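Local atomic coordinates of exocyst complex component EXO70 (Saccharomyces cerevisiae, PDB entry 2B1E), a protein that tethers secretory vesicles to sites of exocytosis as a subunit of the exocyst complex and contributes to the assembly of that complex. Residues F242-V250 with R319-C330. Sequence-based numbering, arbitrary orientation.
Sequences FGFFSFELV and RLRKFSEYKNGC
An aromatic cluster of Phe244, Phe247, Phe323 and Tyr326 joins the region where helix 245-259 begins to helices 311-323 and 327-333 and the turn between them. Phe244 drives its ring edge into the face of Phe323, a T-shaped pair with centroids 4.8 Å apart and planes at 71°; its CE2 stands over the centre of that ring. Closer to the backbone, Phe244 CB lies over the face of Tyr326, a CH-pi contact 3.9 Å from the ring centroid. With CG anti to its carbonyl carbon (chi1 -70°), Phe247 lays one ring face against the backbone of helix 327-333, where Gly329 CA sits 4.0 Å from the ring centroid. Gly329 has no side chain, which allows this approach: a CB there would run into Phe247 CG. Cys330 SG comes obliquely to the rim, 3.9 Å from Phe247 CZ, while Phe247 CD2 meets Tyr326 CD1 at 3.6 Å. Trimming Phe247 to an alanine is likely to open a gap over Gly329 and strip Tyr326 CD1 and Cys330 SG of their contacts with this ring. Lys175 and Gly176 border the cluster, one by a cation-pi contact with Tyr326, the other through its N, which holds Glu248 OE1 at that ring's edge. Such aromatic packing between helices suits the elongated, all-helical rod of Exo70.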
ATOM      1  N   PHE A 242      -8.240  -9.788  -1.280  1.00 53.42           N
ATOM      2  CA  PHE A 242      -8.973  -9.493  -0.054  1.00 53.64           C
ATOM      3  C   PHE A 242      -8.955  -8.008   0.287  1.00 52.98           C
ATOM      4  O   PHE A 242      -9.920  -7.487   0.848  1.00 54.18           O
ATOM      5  CB  PHE A 242      -8.393 -10.289   1.117  1.00 55.07           C
ATOM      6  CG  PHE A 242      -8.795 -11.735   1.127  1.00 57.02           C
ATOM      7  CD1 PHE A 242     -10.139 -12.096   1.207  1.00 56.78           C
ATOM      8  CD2 PHE A 242      -7.831 -12.740   1.062  1.00 58.20           C
ATOM      9  CE1 PHE A 242     -10.519 -13.438   1.223  1.00 57.61           C
ATOM     10  CE2 PHE A 242      -8.200 -14.087   1.078  1.00 58.11           C
ATOM     11  CZ  PHE A 242      -9.548 -14.436   1.158  1.00 58.19           C
ATOM     12  N   GLY A 243      -7.862  -7.329  -0.052  1.00 50.89           N
ATOM     13  CA  GLY A 243      -7.760  -5.911   0.242  1.00 48.74           C
ATOM     14  C   GLY A 243      -6.348  -5.367   0.114  1.00 47.58           C
ATOM     15  O   GLY A 243      -6.152  -4.214  -0.270  1.00 47.80           O
ATOM     16  N   PHE A 244      -5.360  -6.191   0.444  1.00 45.78           N
ATOM     17  CA  PHE A 244      -3.966  -5.776   0.350  1.00 44.33           C
ATOM     18  C   PHE A 244      -3.537  -5.748  -1.108  1.00 43.76           C
ATOM     19  O   PHE A 244      -2.441  -5.293  -1.434  1.00 42.95           O
ATOM     20  CB  PHE A 244      -3.073  -6.735   1.139  1.00 42.85           C
ATOM     21  CG  PHE A 244      -3.247  -6.633   2.627  1.00 41.57           C
ATOM     22  CD1 PHE A 244      -3.191  -7.768   3.425  1.00 41.16           C
ATOM     23  CD2 PHE A 244      -3.466  -5.399   3.231  1.00 40.61           C
ATOM     24  CE1 PHE A 244      -3.356  -7.673   4.802  1.00 39.85           C
ATOM     25  CE2 PHE A 244      -3.629  -5.296   4.608  1.00 40.17           C
ATOM     26  CZ  PHE A 244      -3.575  -6.434   5.394  1.00 39.78           C
ATOM     27  N   PHE A 245      -4.410  -6.239  -1.982  1.00 43.43           N
ATOM     28  CA  PHE A 245      -4.118  -6.254  -3.406  1.00 43.12           C
ATOM     29  C   PHE A 245      -4.015  -4.819  -3.903  1.00 41.70           C
ATOM     30  O   PHE A 245      -3.339  -4.541  -4.895  1.00 42.99           O
ATOM     31  CB  PHE A 245      -5.218  -6.988  -4.174  1.00 44.15           C
ATOM     32  CG  PHE A 245      -4.975  -7.054  -5.655  1.00 45.93           C
ATOM     33  CD1 PHE A 245      -3.798  -7.607  -6.153  1.00 46.09           C
ATOM     34  CD2 PHE A 245      -5.914  -6.557  -6.553  1.00 45.96           C
ATOM     35  CE1 PHE A 245      -3.560  -7.660  -7.516  1.00 47.12           C
ATOM     36  CE2 PHE A 245      -5.682  -6.607  -7.924  1.00 46.86           C
ATOM     37  CZ  PHE A 245      -4.501  -7.160  -8.406  1.00 46.82           C
ATOM     38  N   SER A 246      -4.687  -3.914  -3.203  1.00 40.63           N
ATOM     39  CA  SER A 246      -4.674  -2.505  -3.561  1.00 39.95           C
ATOM     40  C   SER A 246      -3.245  -1.970  -3.621  1.00 38.83           C
ATOM     41  O   SER A 246      -2.937  -1.096  -4.430  1.00 38.73           O
ATOM     42  CB  SER A 246      -5.488  -1.699  -2.550  1.00 40.16           C
ATOM     43  OG  SER A 246      -4.957  -1.841  -1.247  1.00 43.01           O
ATOM     44  N   PHE A 247      -2.374  -2.492  -2.764  1.00 37.56           N
ATOM     45  CA  PHE A 247      -0.983  -2.052  -2.756  1.00 36.69           C
ATOM     46  C   PHE A 247      -0.320  -2.359  -4.096  1.00 36.31           C
ATOM     47  O   PHE A 247       0.500  -1.576  -4.582  1.00 36.23           O
ATOM     48  CB  PHE A 247      -0.196  -2.735  -1.631  1.00 35.68           C
ATOM     49  CG  PHE A 247      -0.579  -2.279  -0.249  1.00 36.15           C
ATOM     50  CD1 PHE A 247      -0.734  -0.924   0.037  1.00 35.34           C
ATOM     51  CD2 PHE A 247      -0.744  -3.203   0.781  1.00 35.76           C
ATOM     52  CE1 PHE A 247      -1.044  -0.495   1.329  1.00 34.81           C
ATOM     53  CE2 PHE A 247      -1.053  -2.786   2.074  1.00 33.86           C
ATOM     54  CZ  PHE A 247      -1.203  -1.429   2.349  1.00 33.81           C
ATOM     55  N   GLU A 248      -0.674  -3.495  -4.690  1.00 35.14           N
ATOM     56  CA  GLU A 248      -0.104  -3.886  -5.976  1.00 35.16           C
ATOM     57  C   GLU A 248      -0.735  -3.099  -7.121  1.00 34.71           C
ATOM     58  O   GLU A 248      -0.116  -2.908  -8.167  1.00 33.93           O
ATOM     59  CB  GLU A 248      -0.288  -5.385  -6.217  1.00 36.19           C
ATOM     60  CG  GLU A 248       0.389  -6.261  -5.179  1.00 37.42           C
ATOM     61  CD  GLU A 248       0.222  -7.740  -5.465  1.00 38.40           C
ATOM     62  OE1 GLU A 248       0.457  -8.551  -4.544  1.00 40.95           O
ATOM     63  OE2 GLU A 248      -0.138  -8.095  -6.605  1.00 38.34           O
ATOM     64  N   LEU A 249      -1.973  -2.657  -6.927  1.00 34.46           N
ATOM     65  CA  LEU A 249      -2.657  -1.871  -7.943  1.00 34.34           C
ATOM     66  C   LEU A 249      -2.068  -0.469  -7.952  1.00 34.14           C
ATOM     67  O   LEU A 249      -1.868   0.123  -9.011  1.00 33.99           O
ATOM     68  CB  LEU A 249      -4.158  -1.810  -7.656  1.00 34.53           C
ATOM     69  CG  LEU A 249      -4.939  -3.112  -7.869  1.00 35.76           C
ATOM     70  CD1 LEU A 249      -6.390  -2.916  -7.444  1.00 35.20           C
ATOM     71  CD2 LEU A 249      -4.863  -3.526  -9.339  1.00 36.14           C
ATOM     72  N   VAL A 250      -1.786   0.062  -6.766  1.00 33.76           N
ATOM     73  CA  VAL A 250      -1.192   1.390  -6.660  1.00 33.03           C
ATOM     74  C   VAL A 250       0.130   1.387  -7.420  1.00 33.37           C
ATOM     75  O   VAL A 250       0.453   2.338  -8.133  1.00 32.99           O
ATOM     76  CB  VAL A 250      -0.928   1.775  -5.182  1.00 33.36           C
ATOM     77  CG1 VAL A 250      -0.077   3.040  -5.110  1.00 32.81           C
ATOM     78  CG2 VAL A 250      -2.256   1.993  -4.457  1.00 32.00           C
ATOM     79  N   ARG A 319      -3.833  -9.559  11.426  1.00 31.91           N
ATOM     80  CA  ARG A 319      -4.066  -8.455  10.502  1.00 32.49           C
ATOM     81  C   ARG A 319      -2.811  -7.597  10.351  1.00 31.60           C
ATOM     82  O   ARG A 319      -2.370  -7.318   9.232  1.00 29.93           O
ATOM     83  CB  ARG A 319      -5.239  -7.602  10.998  1.00 34.35           C
ATOM     84  CG  ARG A 319      -5.496  -6.330  10.201  1.00 38.61           C
ATOM     85  CD  ARG A 319      -5.860  -6.609   8.747  1.00 42.06           C
ATOM     86  NE  ARG A 319      -7.063  -7.427   8.608  1.00 43.24           N
ATOM     87  CZ  ARG A 319      -7.621  -7.735   7.441  1.00 46.26           C
ATOM     88  NH1 ARG A 319      -7.088  -7.289   6.312  1.00 46.81           N
ATOM     89  NH2 ARG A 319      -8.710  -8.492   7.397  1.00 49.12           N
ATOM     90  N   LEU A 320      -2.241  -7.170  11.475  1.00 31.40           N
ATOM     91  CA  LEU A 320      -1.028  -6.359  11.444  1.00 31.46           C
ATOM     92  C   LEU A 320       0.102  -7.178  10.821  1.00 32.50           C
ATOM     93  O   LEU A 320       0.971  -6.638  10.127  1.00 32.05           O
ATOM     94  CB  LEU A 320      -0.639  -5.917  12.863  1.00 29.04           C
ATOM     95  CG  LEU A 320      -1.580  -4.926  13.556  1.00 27.88           C
ATOM     96  CD1 LEU A 320      -1.062  -4.608  14.951  1.00 26.17           C
ATOM     97  CD2 LEU A 320      -1.686  -3.652  12.724  1.00 27.92           C
ATOM     98  N   ARG A 321       0.069  -8.485  11.068  1.00 34.84           N
ATOM     99  CA  ARG A 321       1.066  -9.413  10.547  1.00 37.67           C
ATOM    100  C   ARG A 321       1.023  -9.424   9.024  1.00 38.24           C
ATOM    101  O   ARG A 321       2.051  -9.564   8.364  1.00 38.03           O
ATOM    102  CB  ARG A 321       0.793 -10.825  11.077  1.00 39.83           C
ATOM    103  CG  ARG A 321       1.835 -11.877  10.687  1.00 43.89           C
ATOM    104  CD  ARG A 321       3.194 -11.541  11.273  1.00 46.37           C
ATOM    105  NE  ARG A 321       4.061 -12.713  11.398  1.00 48.33           N
ATOM    106  CZ  ARG A 321       4.763 -13.253  10.405  1.00 49.12           C
ATOM    107  NH1 ARG A 321       4.721 -12.734   9.181  1.00 48.85           N
ATOM    108  NH2 ARG A 321       5.511 -14.323  10.642  1.00 49.74           N
ATOM    109  N   LYS A 322      -0.175  -9.276   8.469  1.00 38.96           N
ATOM    110  CA  LYS A 322      -0.337  -9.267   7.022  1.00 40.06           C
ATOM    111  C   LYS A 322       0.087  -7.908   6.476  1.00 39.67           C
ATOM    112  O   LYS A 322       0.670  -7.816   5.393  1.00 40.65           O
ATOM    113  CB  LYS A 322      -1.791  -9.565   6.650  1.00 40.84           C
ATOM    114  CG  LYS A 322      -2.319 -10.878   7.222  1.00 44.23           C
ATOM    115  CD  LYS A 322      -3.744 -11.162   6.769  1.00 45.70           C
ATOM    116  CE  LYS A 322      -4.356 -12.314   7.552  1.00 47.76           C
ATOM    117  NZ  LYS A 322      -3.533 -13.554   7.483  1.00 49.07           N
ATOM    118  N   PHE A 323      -0.205  -6.857   7.236  1.00 38.63           N
ATOM    119  CA  PHE A 323       0.159  -5.497   6.860  1.00 37.22           C
ATOM    120  C   PHE A 323       1.676  -5.416   6.706  1.00 37.48           C
ATOM    121  O   PHE A 323       2.182  -4.816   5.760  1.00 38.74           O
ATOM    122  CB  PHE A 323      -0.286  -4.516   7.946  1.00 36.34           C
ATOM    123  CG  PHE A 323      -1.583  -3.822   7.660  1.00 35.43           C
ATOM    124  CD1 PHE A 323      -1.624  -2.712   6.824  1.00 34.92           C
ATOM    125  CD2 PHE A 323      -2.767  -4.262   8.246  1.00 35.13           C
ATOM    126  CE1 PHE A 323      -2.824  -2.047   6.575  1.00 33.60           C
ATOM    127  CE2 PHE A 323      -3.974  -3.603   8.004  1.00 34.56           C
ATOM    128  CZ  PHE A 323      -4.002  -2.493   7.168  1.00 34.03           C
ATOM    129  N   SER A 324       2.390  -6.037   7.640  1.00 37.40           N
ATOM    130  CA  SER A 324       3.851  -6.037   7.640  1.00 37.13           C
ATOM    131  C   SER A 324       4.468  -6.820   6.486  1.00 38.40           C
ATOM    132  O   SER A 324       5.655  -6.673   6.204  1.00 38.95           O
ATOM    133  CB  SER A 324       4.384  -6.600   8.962  1.00 36.04           C
ATOM    134  OG  SER A 324       4.188  -8.003   9.040  1.00 33.52           O
ATOM    135  N   GLU A 325       3.678  -7.661   5.826  1.00 39.17           N
ATOM    136  CA  GLU A 325       4.193  -8.442   4.708  1.00 40.96           C
ATOM    137  C   GLU A 325       4.220  -7.572   3.456  1.00 40.57           C
ATOM    138  O   GLU A 325       4.790  -7.947   2.429  1.00 41.52           O
ATOM    139  CB  GLU A 325       3.329  -9.686   4.479  1.00 41.46           C
ATOM    140  CG  GLU A 325       3.281 -10.624   5.680  1.00 43.36           C
ATOM    141  CD  GLU A 325       2.470 -11.885   5.421  1.00 43.70           C
ATOM    142  OE1 GLU A 325       1.339 -11.777   4.897  1.00 44.19           O
ATOM    143  OE2 GLU A 325       2.962 -12.985   5.752  1.00 42.88           O
ATOM    144  N   TYR A 326       3.599  -6.402   3.557  1.00 40.09           N
ATOM    145  CA  TYR A 326       3.542  -5.442   2.462  1.00 39.93           C
ATOM    146  C   TYR A 326       4.213  -4.155   2.927  1.00 39.86           C
ATOM    147  O   TYR A 326       3.610  -3.085   2.906  1.00 39.15           O
ATOM    148  CB  TYR A 326       2.088  -5.149   2.078  1.00 39.96           C
ATOM    149  CG  TYR A 326       1.403  -6.255   1.307  1.00 40.31           C
ATOM    150  CD1 TYR A 326       1.217  -6.157  -0.072  1.00 40.64           C
ATOM    151  CD2 TYR A 326       0.926  -7.393   1.957  1.00 39.70           C
ATOM    152  CE1 TYR A 326       0.566  -7.165  -0.787  1.00 39.93           C
ATOM    153  CE2 TYR A 326       0.276  -8.408   1.254  1.00 39.14           C
ATOM    154  CZ  TYR A 326       0.099  -8.289  -0.116  1.00 40.13           C
ATOM    155  OH  TYR A 326      -0.547  -9.289  -0.812  1.00 38.77           O
ATOM    156  N   LYS A 327       5.466  -4.273   3.356  1.00 40.97           N
ATOM    157  CA  LYS A 327       6.217  -3.120   3.834  1.00 42.13           C
ATOM    158  C   LYS A 327       6.179  -1.964   2.836  1.00 42.06           C
ATOM    159  O   LYS A 327       5.794  -0.847   3.182  1.00 41.63           O
ATOM    160  CB  LYS A 327       7.671  -3.515   4.112  1.00 42.99           C
ATOM    161  CG  LYS A 327       8.563  -2.336   4.465  1.00 44.66           C
ATOM    162  CD  LYS A 327       9.997  -2.768   4.727  1.00 45.14           C
ATOM    163  CE  LYS A 327      10.924  -1.562   4.752  1.00 45.41           C
ATOM    164  NZ  LYS A 327      10.448  -0.515   5.698  1.00 46.52           N
ATOM    165  N   ASN A 328       6.570  -2.242   1.597  1.00 43.18           N
ATOM    166  CA  ASN A 328       6.592  -1.224   0.552  1.00 43.01           C
ATOM    167  C   ASN A 328       5.250  -0.519   0.371  1.00 42.69           C
ATOM    168  O   ASN A 328       5.184   0.712   0.362  1.00 41.34           O
ATOM    169  CB  ASN A 328       7.041  -1.848  -0.772  1.00 45.25           C
ATOM    170  CG  ASN A 328       8.450  -2.411  -0.700  1.00 46.18           C
ATOM    171  OD1 ASN A 328       9.395  -1.702  -0.351  1.00 45.68           O
ATOM    172  ND2 ASN A 328       8.598  -3.690  -1.030  1.00 46.78           N
ATOM    173  N   GLY A 329       4.180  -1.295   0.229  1.00 42.48           N
ATOM    174  CA  GLY A 329       2.863  -0.703   0.058  1.00 42.71           C
ATOM    175  C   GLY A 329       2.469   0.214   1.205  1.00 42.36           C
ATOM    176  O   GLY A 329       2.101   1.372   0.989  1.00 41.87           O
ATOM    177  N   CYS A 330       2.544  -0.302   2.429  1.00 42.10           N
ATOM    178  CA  CYS A 330       2.197   0.484   3.612  1.00 42.46           C
ATOM    179  C   CYS A 330       2.956   1.809   3.632  1.00 42.28           C
ATOM    180  O   CYS A 330       2.361   2.877   3.782  1.00 42.44           O
ATOM    181  CB  CYS A 330       2.514  -0.301   4.889  1.00 42.13           C
ATOM    182  SG  CYS A 330       1.482  -1.758   5.164  1.00 42.16           S
TER